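Local atomic coordinates of transposable element Tc3 transposase (Caenorhabditis elegans, PDB entry 1TC3), a protein that binds specifically to the terminal nucleotides of the Tc3 inverted repeat and makes double-strand breaks at the element's ends, so that Tc3 is excised and transposed. Residues 20-24 with 25-29; 39-42 with 43-47; 4-7 with 8-12. All coordinates share one frame; numbering follows the deposited sequence.

Interaction 1: residues 20-24 with 25-29; sequences LNVSL and HEMSR. With nucleotides of chain A.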
loop_
_atom_site.group_PDB
_atom_site.type_symbol
_atom_site.label_atom_id
_atom_site.label_comp_id
_atom_site.label_asym_id
_atom_site.label_seq_id
_atom_site.Cartn_x
_atom_site.Cartn_y
_atom_site.Cartn_z
ATOM N N LEU C 20 10.774 6.632 -0.635
ATOM C CA LEU C 20 12.104 6.095 -0.510
ATOM C C LEU C 20 12.442 5.166 -1.665
ATOM O O LEU C 20 13.530 4.623 -1.768
ATOM C CB LEU C 20 12.273 5.417 0.848
ATOM C CG LEU C 20 12.127 6.396 1.996
ATOM C CD1 LEU C 20 12.088 5.633 3.299
ATOM C CD2 LEU C 20 13.377 7.223 2.037
ATOM N N ASN C 21 11.497 5.005 -2.567
ATOM C CA ASN C 21 11.760 4.175 -3.720
ATOM C C ASN C 21 11.927 2.709 -3.384
ATOM O O ASN C 21 12.662 1.990 -4.040
ATOM C CB ASN C 21 12.983 4.697 -4.519
ATOM C CG ASN C 21 12.732 5.961 -5.327
ATOM O OD1 ASN C 21 11.930 5.979 -6.270
ATOM N ND2 ASN C 21 13.449 7.022 -4.973
ATOM N N VAL C 22 11.238 2.228 -2.361
ATOM C CA VAL C 22 11.340 0.828 -1.983
ATOM C C VAL C 22 10.624 0.028 -3.002
ATOM O O VAL C 22 9.718 0.513 -3.657
ATOM C CB VAL C 22 10.684 0.591 -0.651
ATOM C CG1 VAL C 22 10.485 -0.922 -0.434
ATOM C CG2 VAL C 22 11.500 1.220 0.455
ATOM N N SER C 23 11.028 -1.201 -3.141
ATOM C CA SER C 23 10.425 -2.062 -4.108
ATOM C C SER C 23 9.142 -2.609 -3.574
ATOM O O SER C 23 9.008 -2.793 -2.364
ATOM C CB SER C 23 11.329 -3.221 -4.461
ATOM O OG SER C 23 11.199 -4.215 -3.473
ATOM N N LEU C 24 8.255 -2.884 -4.534
ATOM C CA LEU C 24 6.978 -3.452 -4.241
ATOM C C LEU C 24 7.154 -4.608 -3.294
ATOM O O LEU C 24 6.557 -4.703 -2.203
ATOM C CB LEU C 24 6.292 -3.998 -5.491
ATOM C CG LEU C 24 4.828 -3.598 -5.604
ATOM C CD1 LEU C 24 4.813 -2.087 -5.644
ATOM C CD2 LEU C 24 4.213 -4.106 -6.907
ATOM N N HIS C 25 8.006 -5.500 -3.732
ATOM C CA HIS C 25 8.216 -6.688 -2.964
ATOM C C HIS C 25 8.714 -6.399 -1.572
ATOM O O HIS C 25 8.337 -7.055 -0.635
ATOM C CB HIS C 25 9.207 -7.602 -3.692
ATOM C CG HIS C 25 8.661 -8.548 -4.682
ATOM N ND1 HIS C 25 8.349 -9.874 -4.338
ATOM C CD2 HIS C 25 8.430 -8.382 -6.001
ATOM C CE1 HIS C 25 7.932 -10.503 -5.449
ATOM N NE2 HIS C 25 7.982 -9.623 -6.472
ATOM N N GLU C 26 9.611 -5.457 -1.410
ATOM C CA GLU C 26 10.097 -5.240 -0.069
ATOM C C GLU C 26 8.998 -4.650 0.805
ATOM O O GLU C 26 8.793 -4.978 1.987
ATOM C CB GLU C 26 11.384 -4.415 -0.037
ATOM C CG GLU C 26 12.043 -4.411 1.359
ATOM C CD GLU C 26 13.367 -3.698 1.348
ATOM O OE1 GLU C 26 13.472 -2.826 0.376
ATOM O OE2 GLU C 26 14.260 -3.921 2.155
ATOM N N MET C 27 8.239 -3.777 0.171
ATOM C CA MET C 27 7.112 -3.119 0.795
ATOM C C MET C 27 6.177 -4.181 1.376
ATOM O O MET C 27 5.794 -4.171 2.533
ATOM C CB MET C 27 6.420 -2.320 -0.321
ATOM C CG MET C 27 6.823 -0.865 -0.307
ATOM S SD MET C 27 5.999 0.112 -1.584
ATOM C CE MET C 27 6.730 1.701 -1.101
ATOM N N SER C 28 5.808 -5.162 0.585
ATOM C CA SER C 28 4.943 -6.169 1.145
ATOM C C SER C 28 5.566 -6.801 2.320
ATOM O O SER C 28 4.946 -7.020 3.326
ATOM C CB SER C 28 4.673 -7.325 0.198
ATOM O OG SER C 28 4.110 -6.794 -0.979
ATOM N N ARG C 29 6.806 -7.146 2.199
ATOM C CA ARG C 29 7.368 -7.835 3.325
ATOM C C ARG C 29 7.342 -6.979 4.539
ATOM O O ARG C 29 7.051 -7.422 5.656
ATOM C CB ARG C 29 8.754 -8.381 3.038
ATOM C CG ARG C 29 8.830 -9.186 1.750
ATOM C CD ARG C 29 10.216 -9.783 1.586
ATOM N NE ARG C 29 10.963 -9.179 0.496
ATOM C CZ ARG C 29 11.923 -8.292 0.676
ATOM N NH1 ARG C 29 12.314 -7.886 1.905
ATOM N NH2 ARG C 29 12.512 -7.821 -0.427
ATOM P P DG A 7 9.485 -4.812 -7.621
ATOM O OP1 DG A 7 9.270 -3.351 -7.709
ATOM O OP2 DG A 7 9.054 -5.708 -6.536
ATOM O "O5'" DG A 7 8.777 -5.353 -8.914
ATOM C "C5'" DG A 7 8.963 -4.507 -10.003
ATOM C "C4'" DG A 7 8.676 -5.272 -11.265
ATOM O "O4'" DG A 7 9.354 -6.552 -11.277
ATOM C "C3'" DG A 7 7.262 -5.751 -11.324
ATOM O "O3'" DG A 7 6.432 -4.654 -11.575
ATOM C "C2'" DG A 7 7.343 -6.704 -12.519
ATOM C "C1'" DG A 7 8.593 -7.441 -12.090
ATOM N N9 DG A 7 8.178 -8.485 -11.218
ATOM C C8 DG A 7 8.305 -8.503 -9.864
ATOM N N7 DG A 7 7.803 -9.590 -9.340
ATOM C C5 DG A 7 7.284 -10.299 -10.425
ATOM C C6 DG A 7 6.579 -11.524 -10.482
ATOM O O6 DG A 7 6.266 -12.312 -9.574
ATOM N N1 DG A 7 6.254 -11.855 -11.764
ATOM C C2 DG A 7 6.516 -11.111 -12.871
ATOM N N2 DG A 7 6.098 -11.649 -14.025
ATOM N N3 DG A 7 7.152 -9.951 -12.849
ATOM C C4 DG A 7 7.464 -9.597 -11.585
ATOM P P DG A 6 13.308 -7.445 -3.977
ATOM O OP1 DG A 6 13.398 -6.336 -3.036
ATOM O OP2 DG A 6 12.450 -8.602 -3.714
ATOM O "O5'" DG A 6 12.875 -6.968 -5.423
ATOM C "C5'" DG A 6 13.470 -5.945 -6.184
ATOM C "C4'" DG A 6 13.153 -6.130 -7.673
ATOM O "O4'" DG A 6 13.584 -7.433 -8.130
ATOM C "C3'" DG A 6 11.697 -6.216 -8.067
ATOM O "O3'" DG A 6 11.060 -4.983 -7.860
ATOM C "C2'" DG A 6 11.920 -6.546 -9.543
ATOM C "C1'" DG A 6 12.892 -7.695 -9.353
ATOM N N9 DG A 6 12.169 -8.924 -9.186
ATOM C C8 DG A 6 12.032 -9.557 -7.982
ATOM N N7 DG A 6 11.350 -10.673 -8.058
ATOM C C5 DG A 6 11.045 -10.784 -9.401
ATOM C C6 DG A 6 10.294 -11.767 -10.078
ATOM O O6 DG A 6 9.730 -12.785 -9.604
ATOM N N1 DG A 6 10.229 -11.474 -11.440
ATOM C C2 DG A 6 10.800 -10.358 -12.029
ATOM N N2 DG A 6 10.627 -10.215 -13.342
ATOM N N3 DG A 6 11.483 -9.419 -11.393
ATOM C C4 DG A 6 11.546 -9.698 -10.095
#

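Interaction 2: residues 39-42 with 43-47; sequences RVYL and KDPVS. Unlike the reference sequence in segment 39-42: V40 (reference Glu). With nucleotides of chain A.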
loop_
_atom_site.group_PDB
_atom_site.type_symbol
_atom_site.label_atom_id
_atom_site.label_comp_id
_atom_site.label_asym_id
_atom_site.label_seq_id
_atom_site.Cartn_x
_atom_site.Cartn_y
_atom_site.Cartn_z
ATOM N N ARG C 39 0.140 -2.199 -4.771
ATOM C CA ARG C 39 0.225 -1.672 -6.121
ATOM C C ARG C 39 -0.890 -0.689 -6.396
ATOM O O ARG C 39 -0.678 0.533 -6.461
ATOM C CB ARG C 39 0.232 -2.779 -7.138
ATOM C CG ARG C 39 1.030 -2.458 -8.389
ATOM C CD ARG C 39 0.891 -3.555 -9.438
ATOM N NE ARG C 39 1.771 -4.714 -9.237
ATOM C CZ ARG C 39 1.430 -5.812 -8.596
ATOM N NH1 ARG C 39 0.228 -5.917 -8.039
ATOM N NH2 ARG C 39 2.298 -6.789 -8.457
ATOM N N VAL C 40 -2.089 -1.258 -6.517
ATOM C CA VAL C 40 -3.296 -0.509 -6.787
ATOM C C VAL C 40 -3.348 0.821 -6.052
ATOM O O VAL C 40 -3.558 1.858 -6.664
ATOM C CB VAL C 40 -4.546 -1.330 -6.489
ATOM C CG1 VAL C 40 -5.757 -0.672 -7.121
ATOM C CG2 VAL C 40 -4.439 -2.739 -7.036
ATOM N N TYR C 41 -3.136 0.782 -4.743
ATOM C CA TYR C 41 -3.152 1.971 -3.917
ATOM C C TYR C 41 -2.150 3.027 -4.333
ATOM O O TYR C 41 -2.483 4.198 -4.402
ATOM C CB TYR C 41 -2.855 1.640 -2.451
ATOM C CG TYR C 41 -2.541 2.889 -1.640
ATOM C CD1 TYR C 41 -3.541 3.813 -1.359
ATOM C CD2 TYR C 41 -1.253 3.164 -1.179
ATOM C CE1 TYR C 41 -3.292 4.952 -0.597
ATOM C CE2 TYR C 41 -0.970 4.310 -0.434
ATOM C CZ TYR C 41 -2.000 5.200 -0.144
ATOM O OH TYR C 41 -1.738 6.304 0.593
ATOM N N LEU C 42 -0.905 2.627 -4.557
ATOM C CA LEU C 42 0.096 3.599 -4.916
ATOM C C LEU C 42 -0.161 4.165 -6.300
ATOM O O LEU C 42 0.298 5.255 -6.659
ATOM C CB LEU C 42 1.554 3.080 -4.787
ATOM C CG LEU C 42 1.941 2.664 -3.360
ATOM C CD1 LEU C 42 3.190 1.797 -3.403
ATOM C CD2 LEU C 42 2.310 3.892 -2.556
ATOM N N LYS C 43 -0.893 3.409 -7.099
ATOM C CA LYS C 43 -1.117 3.887 -8.442
ATOM C C LYS C 43 -1.998 5.124 -8.408
ATOM O O LYS C 43 -1.987 5.974 -9.301
ATOM C CB LYS C 43 -1.585 2.761 -9.353
ATOM C CG LYS C 43 -2.584 3.188 -10.433
ATOM C CD LYS C 43 -3.642 2.130 -10.792
ATOM C CE LYS C 43 -4.653 2.553 -11.871
ATOM N NZ LYS C 43 -4.145 2.446 -13.254
ATOM N N ASP C 44 -2.746 5.195 -7.310
ATOM C CA ASP C 44 -3.673 6.265 -7.008
ATOM C C ASP C 44 -4.196 6.118 -5.608
ATOM O O ASP C 44 -5.206 5.465 -5.378
ATOM C CB ASP C 44 -4.852 6.335 -7.975
ATOM C CG ASP C 44 -5.452 7.705 -7.886
ATOM O OD1 ASP C 44 -4.891 8.645 -7.313
ATOM O OD2 ASP C 44 -6.628 7.761 -8.449
ATOM N N PRO C 45 -3.485 6.718 -4.689
ATOM C CA PRO C 45 -3.808 6.657 -3.286
ATOM C C PRO C 45 -5.081 7.415 -2.977
ATOM O O PRO C 45 -5.866 7.017 -2.109
ATOM C CB PRO C 45 -2.625 7.291 -2.560
ATOM C CG PRO C 45 -1.775 7.944 -3.641
ATOM C CD PRO C 45 -2.454 7.721 -4.982
ATOM N N VAL C 46 -5.274 8.511 -3.703
ATOM C CA VAL C 46 -6.470 9.311 -3.527
ATOM C C VAL C 46 -7.715 8.446 -3.648
ATOM O O VAL C 46 -8.464 8.234 -2.685
ATOM C CB VAL C 46 -6.567 10.381 -4.600
ATOM C CG1 VAL C 46 -7.952 11.007 -4.522
ATOM C CG2 VAL C 46 -5.462 11.417 -4.427
ATOM N N SER C 47 -7.895 7.950 -4.877
ATOM C CA SER C 47 -9.015 7.124 -5.255
ATOM C C SER C 47 -9.321 5.978 -4.321
ATOM O O SER C 47 -10.431 5.432 -4.322
ATOM C CB SER C 47 -9.044 6.767 -6.723
ATOM O OG SER C 47 -9.641 7.855 -7.410
ATOM P P DG A 8 4.891 -4.649 -11.161
ATOM O OP1 DG A 8 4.481 -3.239 -11.149
ATOM O OP2 DG A 8 4.679 -5.529 -9.985
ATOM O "O5'" DG A 8 4.255 -5.273 -12.451
ATOM C "C5'" DG A 8 3.489 -6.379 -12.435
ATOM C "C4'" DG A 8 3.384 -6.864 -13.862
ATOM O "O4'" DG A 8 4.218 -7.993 -14.046
ATOM C "C3'" DG A 8 2.004 -7.322 -14.287
ATOM O "O3'" DG A 8 1.688 -6.616 -15.407
ATOM C "C2'" DG A 8 2.088 -8.823 -14.539
ATOM C "C1'" DG A 8 3.409 -9.134 -13.878
ATOM N N9 DG A 8 3.385 -9.506 -12.465
ATOM C C8 DG A 8 3.902 -9.079 -11.267
ATOM N N7 DG A 8 3.683 -9.892 -10.267
ATOM C C5 DG A 8 3.062 -10.984 -10.844
ATOM C C6 DG A 8 2.638 -12.209 -10.275
ATOM O O6 DG A 8 2.668 -12.559 -9.093
ATOM N N1 DG A 8 2.123 -13.063 -11.219
ATOM C C2 DG A 8 1.986 -12.740 -12.518
ATOM N N2 DG A 8 1.396 -13.665 -13.235
ATOM N N3 DG A 8 2.340 -11.592 -13.077
ATOM C C4 DG A 8 2.909 -10.781 -12.199
ATOM P P DT A 9 0.138 -6.326 -15.506
ATOM O OP1 DT A 9 -0.089 -5.217 -16.488
ATOM O OP2 DT A 9 -0.367 -6.184 -14.116
ATOM O "O5'" DT A 9 -0.175 -7.774 -16.136
ATOM C "C5'" DT A 9 -1.401 -8.252 -16.570
ATOM C "C4'" DT A 9 -1.519 -9.718 -16.221
ATOM O "O4'" DT A 9 -0.852 -9.995 -14.998
ATOM C "C3'" DT A 9 -2.964 -10.069 -15.976
ATOM O "O3'" DT A 9 -3.387 -10.699 -17.144
ATOM C "C2'" DT A 9 -2.991 -10.997 -14.769
ATOM C "C1'" DT A 9 -1.565 -10.973 -14.281
ATOM N N1 DT A 9 -1.277 -10.772 -12.821
ATOM C C2 DT A 9 -1.333 -11.755 -11.875
ATOM O O2 DT A 9 -1.808 -12.842 -12.107
ATOM N N3 DT A 9 -0.832 -11.449 -10.638
ATOM C C4 DT A 9 -0.299 -10.259 -10.253
ATOM O O4 DT A 9 0.036 -10.162 -9.077
ATOM C C5 DT A 9 -0.260 -9.232 -11.301
ATOM C C7 DT A 9 0.259 -7.848 -11.050
ATOM C C6 DT A 9 -0.716 -9.554 -12.521
#

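Interaction 3: residues 4-7 with 8-12; sequences SALS and DTERA. With nucleotides of chain B.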
loop_
_atom_site.group_PDB
_atom_site.type_symbol
_atom_site.label_atom_id
_atom_site.label_comp_id
_atom_site.label_asym_id
_atom_site.label_seq_id
_atom_site.Cartn_x
_atom_site.Cartn_y
_atom_site.Cartn_z
ATOM N N SER C 4 -8.458 -7.279 4.942
ATOM C CA SER C 4 -8.868 -5.966 5.359
ATOM C C SER C 4 -8.307 -4.866 4.513
ATOM O O SER C 4 -7.232 -4.982 3.901
ATOM C CB SER C 4 -8.483 -5.671 6.781
ATOM O OG SER C 4 -7.363 -6.435 7.154
ATOM N N ALA C 5 -9.058 -3.780 4.505
ATOM C CA ALA C 5 -8.632 -2.615 3.772
ATOM C C ALA C 5 -7.450 -1.950 4.490
ATOM O O ALA C 5 -7.226 -2.156 5.678
ATOM C CB ALA C 5 -9.822 -1.707 3.539
ATOM N N LEU C 6 -6.667 -1.154 3.776
ATOM C CA LEU C 6 -5.488 -0.529 4.365
ATOM C C LEU C 6 -5.770 0.579 5.318
ATOM O O LEU C 6 -6.417 1.565 4.963
ATOM C CB LEU C 6 -4.458 0.010 3.330
ATOM C CG LEU C 6 -4.004 -1.020 2.313
ATOM C CD1 LEU C 6 -3.541 -0.302 1.055
ATOM C CD2 LEU C 6 -2.923 -1.871 2.952
ATOM N N SER C 7 -5.174 0.428 6.487
ATOM C CA SER C 7 -5.277 1.398 7.523
ATOM C C SER C 7 -4.501 2.640 7.191
ATOM O O SER C 7 -3.530 2.644 6.449
ATOM C CB SER C 7 -4.859 0.826 8.853
ATOM O OG SER C 7 -3.580 0.239 8.823
ATOM N N ASP C 8 -4.932 3.724 7.765
ATOM C CA ASP C 8 -4.274 4.975 7.529
ATOM C C ASP C 8 -2.794 4.883 7.801
ATOM O O ASP C 8 -2.021 5.519 7.101
ATOM C CB ASP C 8 -4.977 6.188 8.168
ATOM C CG ASP C 8 -5.475 5.984 9.572
ATOM O OD1 ASP C 8 -4.966 4.917 10.173
ATOM O OD2 ASP C 8 -6.252 6.779 10.089
ATOM N N THR C 9 -2.403 4.083 8.802
ATOM C CA THR C 9 -0.979 3.903 9.085
ATOM C C THR C 9 -0.237 3.167 7.937
ATOM O O THR C 9 0.814 3.594 7.435
ATOM C CB THR C 9 -0.745 3.093 10.368
ATOM O OG1 THR C 9 -1.489 1.882 10.340
ATOM C CG2 THR C 9 -1.075 3.960 11.562
ATOM N N GLU C 10 -0.785 2.011 7.565
ATOM C CA GLU C 10 -0.254 1.213 6.503
ATOM C C GLU C 10 -0.165 2.129 5.298
ATOM O O GLU C 10 0.875 2.368 4.699
ATOM C CB GLU C 10 -1.190 0.019 6.196
ATOM C CG GLU C 10 -1.198 -1.044 7.317
ATOM C CD GLU C 10 -2.134 -2.203 7.039
ATOM O OE1 GLU C 10 -3.108 -1.872 6.233
ATOM O OE2 GLU C 10 -2.017 -3.317 7.518
ATOM N N ARG C 11 -1.259 2.724 4.936
ATOM C CA ARG C 11 -1.089 3.571 3.795
ATOM C C ARG C 11 -0.093 4.677 4.009
ATOM O O ARG C 11 0.423 5.244 3.071
ATOM C CB ARG C 11 -2.379 4.135 3.230
ATOM C CG ARG C 11 -3.443 3.090 2.923
ATOM C CD ARG C 11 -4.812 3.724 2.654
ATOM N NE ARG C 11 -5.526 4.087 3.885
ATOM C CZ ARG C 11 -5.756 5.345 4.245
ATOM N NH1 ARG C 11 -5.359 6.363 3.473
ATOM N NH2 ARG C 11 -6.409 5.588 5.391
ATOM N N ALA C 12 0.150 4.998 5.243
ATOM C CA ALA C 12 1.073 6.082 5.550
ATOM C C ALA C 12 2.503 5.611 5.355
ATOM O O ALA C 12 3.379 6.336 4.920
ATOM C CB ALA C 12 0.873 6.534 6.995
ATOM P P DA B 9 -7.799 -4.009 -1.869
ATOM O OP1 DA B 9 -7.848 -2.870 -0.925
ATOM O OP2 DA B 9 -7.107 -3.852 -3.173
ATOM O "O5'" DA B 9 -7.181 -5.225 -1.043
ATOM C "C5'" DA B 9 -7.766 -5.458 0.165
ATOM C "C4'" DA B 9 -7.321 -6.780 0.728
ATOM O "O4'" DA B 9 -7.958 -7.885 0.046
ATOM C "C3'" DA B 9 -5.828 -7.021 0.685
ATOM O "O3'" DA B 9 -5.431 -7.656 1.941
ATOM C "C2'" DA B 9 -5.686 -7.833 -0.603
ATOM C "C1'" DA B 9 -7.073 -8.412 -0.905
ATOM N N9 DA B 9 -7.583 -8.112 -2.253
ATOM C C8 DA B 9 -7.330 -7.075 -3.106
ATOM N N7 DA B 9 -7.971 -7.135 -4.241
ATOM C C5 DA B 9 -8.656 -8.332 -4.171
ATOM C C6 DA B 9 -9.527 -8.960 -5.067
ATOM N N6 DA B 9 -9.800 -8.463 -6.288
ATOM N N1 DA B 9 -10.087 -10.124 -4.677
ATOM C C2 DA B 9 -9.816 -10.598 -3.458
ATOM N N3 DA B 9 -9.019 -10.076 -2.520
ATOM C C4 DA B 9 -8.457 -8.932 -2.944
#

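Interaction 1: residues 20-24 with 25-29
S23 and E26 illustrate how a helix start can serve protein and DNA at once. S23 is the N-cap residue of helix 24-31: its OG accepts from E26 N at 2.9 Å and hands its own proton to OP1 of DG6 of chain A, 3.1 Å away. Its chi1 of 82° sets OG between the backbone N and the carbonyl carbon, where both partners can be met. The first turn then closes through M27 N to S23 O (2.8 Å) and S28 N to L24 O (2.9 Å). Beside these bonds, V22 CG1 lies against E26 CB and, 3.7 Å off, M27 CG, near M17 of helix 8-19.

H25 reaches past the backbone phosphates to a base: NE2 donates to N7 of DG7 of chain A at 2.9 Å, bent to 155°. A leucine here would probably leave that guanine nitrogen without its donor and weaken the grip on the base. L24 N adds a weak bond to the phosphate of DG7 of chain A, and R29 NH2 a weak one to that of DG6 of chain A. The amide N-H groups and S23 hydroxyl at the helix start probably favour phosphate binding, and R29 adds a full positive charge.

Interaction 2: residues 39-42 with 43-47
R39 O accepts from K43 N at 3.0 Å in the regular i to i+4 fashion, but the pattern frays towards the helix end: K43 N also makes a weak bond to V40 O, and D44 N a weak 3.5 Å bond to it. D44 itself turns into an extended conformation, and P45, which has no N-H to offer, brings the chain back beside Y41.

The Y41 side chain starts away from the following residues yet ends close to them. With CG anti to the backbone N and beside the carbonyl carbon (chi1 166°), the ring lies along the exit path, and P45 crosses it at about a right angle, though how closely the two approach is doubtful in the model. The phenol is fixed at its far end too, since OH is hydrogen-bonded to D15 OD1 of helix 8-19, while Y48 meets the ring edge-to-face.

Helix 35-43 is the third helix of a helix-turn-helix domain, the position of the recognition helix, and R39 carries its DNA contact here. A bend at chi3 turns the guanidinium so that NE and NH2 both donate to a single phosphate oxygen, OP2 of DG8 of chain A, each at 3.1 Å. That forked grip restricts how the group can turn. Over the centre of one face sits the thymine methyl C7 of DT9 of chain A, 3.4 Å from R39 CZ, so charge and apolar packing come from the same side chain. On the protein side L42 packs against L14 and K18 of helix 8-19 and against M27 of helix 24-31, while K43 lays its CB 3.5 Å from V40 O.

Interaction 3: residues 4-7 with 8-12
S7, L6 and E10 carry the junction where the amino-terminal arm enters helix 8-19. S7 is engaged through three of its polar atoms. Its N donates to E10 OE1 at 3.1 Å, coming from above the carboxylate plane; its O accepts from R11 N at 2.7 Å; and its OG pairs with T9 OG1 at 3.1 Å, a bond in which either hydroxyl could be the donor. An OG placed between the backbone N and the carbonyl carbon (chi1 54°) lies over the opening turn, alongside the E10 chain.

L6 is the buried member. Its side chain crosses that of E10 at about a right angle, with CD2 3.3 Å from E10 OE1, and its CB rests on R11 CG. R11 then bends at chi3 to bring NE to L6 O at 2.9 Å; the oxygen lies in the guanidinium plane, but the donor stands about 50° out of the carbonyl plane. Y41 of helix 35-43 touches both L6 and R11.

The E10 carboxylate divides its work, OE1 serving S7 N while OE2 forms a salt bridge with R33, whose NH1 also holds S4 O. Upstream, S4 O comes 3.6 Å from C4' of DA9 of chain B. A carboxylate that accepts from an amide N-H and pairs with a guanidinium is likely to stay ionised, binding the DNA-contacting arm to the body of the domain.

Along the chain the order is interaction 3, interaction 1, interaction 2, one at the start of helix 8-19, one at the start of helix 24-31 and one at the close of helix 35-43, all within the three-helix DNA-binding domain. Interactions 1 and 3 lie on opposite sides of the chain's centre, their centres about 15 Å apart and without touching. Interaction 2 bridges them: its centre is about 15 Å from that of interaction 1, where L24 CD2 packs against R39 NE, and about 12 Å from that of interaction 3, where 39-42 rests on 4-7 and 8-12. The third helix thus rests on both others, while helix 24-31 and helix 35-43 address successive nucleotides of chain A and the amino-terminal arm approaches chain B.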